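Side-chain contact in pectate lyase (Cellvibrio cellulosa, PDB 1GXM), which cleaves polygalacturonate (pectate) by an anti-beta-elimination mechanism, this chain being the catalytic module of a longer, multi-domain polysaccharide lyase: residues 152-156 / 157-161. Sequence-based numbering, arbitrary orientation.
Sequences APFDT and DVFSD
The backbone bends between Thr-156 and Val-158, in the irregular connection between helices 136-148 and 161-181, bringing Phe-154 and Phe-159 side by side. At the bend, the N-H of Val-158 reaches back to OG1 of Thr-156 (N to OG1 3.2 Å) with an angle of 157° at the hydrogen, the side chain-to-backbone bond of an ST turn. OG1 can receive it because chi1 of Thr-156, 64°, sets the hydroxyl between its own backbone N and carbonyl carbon. Methyl CG1 of Val-158 also lies against that oxygen, at 3.3 Å from OG1 of Thr-156. The same methyl also approaches Phe-154, CG1 of Val-158 lying 4.1 Å from CA of Phe-154 and near the plane of its phenyl ring, at the edge. The two rings point the same way and touch at one corner, CD1 of Phe-154 to CE2 of Phe-159 at 3.7 Å. Their planes are inclined by 32° in an oblique pairing. Each ring has a neighbour in sequence over one face: CG of Pro-153, which follows a cis peptide bond, for Phe-154, and CG2 of Val-158 for Phe-159. Around them, Phe-154 packs on Ala-84, Val-143 and Phe-146, whereas Phe-159 meets Val-99, Ala-103 and, edge-to-face, Phe-167. Two aspartates are held by other residues, Asp-157 OD1 by a hydrogen bond to Tyr-87 OH and Asp-155 OD1 by a salt bridge to Lys-88, before Ser-160 N-caps helix 161-181. The Thr-156 hydroxyl thus gives the N-H of Val-158, a buried residue, an acceptor within the turn, while the paired phenyls pack the connection against helices 77-90, 93-109 and 136-148 and against Phe-167 of the helix that follows.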
loop_
_atom_site.group_PDB
_atom_site.type_symbol
_atom_site.label_atom_id
_atom_site.label_comp_id
_atom_site.label_asym_id
_atom_site.label_seq_id
_atom_site.Cartn_x
_atom_site.Cartn_y
_atom_site.Cartn_z
ATOM N N ALA A 152 9.201 3.123 17.134
ATOM C CA ALA A 152 8.144 4.028 17.539
ATOM C C ALA A 152 7.023 3.998 16.508
ATOM O O ALA A 152 7.280 4.086 15.311
ATOM C CB ALA A 152 8.694 5.446 17.667
ATOM N N PRO A 153 5.769 3.966 16.935
ATOM C CA PRO A 153 5.312 4.062 18.336
ATOM C C PRO A 153 5.216 2.752 19.107
ATOM O O PRO A 153 4.595 2.748 20.180
ATOM C CB PRO A 153 3.911 4.628 18.158
ATOM C CG PRO A 153 3.456 4.021 16.869
ATOM C CD PRO A 153 4.652 3.930 15.984
ATOM N N PHE A 154 5.814 1.682 18.600
ATOM C CA PHE A 154 5.677 0.343 19.174
ATOM C C PHE A 154 6.859 -0.006 20.068
ATOM O O PHE A 154 7.105 -1.181 20.369
ATOM C CB PHE A 154 5.540 -0.691 18.062
ATOM C CG PHE A 154 4.435 -0.373 17.098
ATOM C CD1 PHE A 154 3.107 -0.503 17.486
ATOM C CD2 PHE A 154 4.711 0.075 15.824
ATOM C CE1 PHE A 154 2.070 -0.197 16.598
ATOM C CE2 PHE A 154 3.672 0.377 14.933
ATOM C CZ PHE A 154 2.364 0.253 15.323
ATOM N N ASP A 155 7.564 1.025 20.514
ATOM C CA ASP A 155 8.694 0.837 21.455
ATOM C C ASP A 155 8.219 1.055 22.896
ATOM O O ASP A 155 8.863 1.734 23.703
ATOM C CB ASP A 155 9.886 1.738 21.108
ATOM C CG ASP A 155 9.552 3.211 21.142
ATOM O OD1 ASP A 155 8.357 3.591 21.127
ATOM O OD2 ASP A 155 10.440 4.083 21.179
ATOM N N THR A 156 7.075 0.458 23.193
ATOM C CA THR A 156 6.469 0.470 24.512
ATOM C C THR A 156 6.231 -0.971 24.899
ATOM O O THR A 156 6.650 -1.898 24.219
ATOM C CB THR A 156 5.136 1.236 24.501
ATOM O OG1 THR A 156 4.194 0.561 23.658
ATOM C CG2 THR A 156 5.279 2.607 23.859
ATOM N N ASP A 157 5.501 -1.180 25.977
ATOM C CA ASP A 157 5.180 -2.538 26.387
ATOM C C ASP A 157 3.937 -3.096 25.680
ATOM O O ASP A 157 3.387 -4.123 26.098
ATOM C CB ASP A 157 5.029 -2.612 27.912
ATOM C CG ASP A 157 3.860 -1.811 28.435
ATOM O OD1 ASP A 157 2.978 -1.401 27.654
ATOM O OD2 ASP A 157 3.716 -1.562 29.650
ATOM N N VAL A 158 3.510 -2.437 24.601
ATOM C CA VAL A 158 2.378 -2.901 23.804
ATOM C C VAL A 158 2.575 -4.341 23.354
ATOM O O VAL A 158 1.646 -5.122 23.375
ATOM C CB VAL A 158 2.053 -1.943 22.624
ATOM C CG1 VAL A 158 3.196 -1.806 21.629
ATOM C CG2 VAL A 158 0.800 -2.409 21.907
ATOM N N PHE A 159 3.799 -4.683 22.969
ATOM C CA PHE A 159 4.111 -6.006 22.487
ATOM C C PHE A 159 5.242 -6.622 23.254
ATOM O O PHE A 159 6.140 -5.923 23.720
ATOM C CB PHE A 159 4.485 -5.927 21.009
ATOM C CG PHE A 159 3.359 -5.453 20.133
ATOM C CD1 PHE A 159 2.111 -6.052 20.203
ATOM C CD2 PHE A 159 3.551 -4.420 19.252
ATOM C CE1 PHE A 159 1.071 -5.624 19.392
ATOM C CE2 PHE A 159 2.497 -3.979 18.428
ATOM C CZ PHE A 159 1.272 -4.575 18.511
ATOM N N SER A 160 5.205 -7.939 23.316
ATOM C CA SER A 160 6.268 -8.755 23.878
ATOM C C SER A 160 7.189 -9.274 22.790
ATOM O O SER A 160 6.914 -9.133 21.597
ATOM C CB SER A 160 5.647 -9.957 24.582
ATOM O OG SER A 160 5.087 -10.847 23.633
ATOM N N ASP A 161 8.279 -9.910 23.195
ATOM C CA ASP A 161 9.164 -10.589 22.257
ATOM C C ASP A 161 8.428 -11.644 21.430
ATOM O O ASP A 161 8.680 -11.782 20.232
ATOM C CB ASP A 161 10.302 -11.287 23.008
ATOM C CG ASP A 161 11.334 -10.334 23.540
ATOM O OD1 ASP A 161 11.358 -9.144 23.152
ATOM O OD2 ASP A 161 12.193 -10.702 24.374
#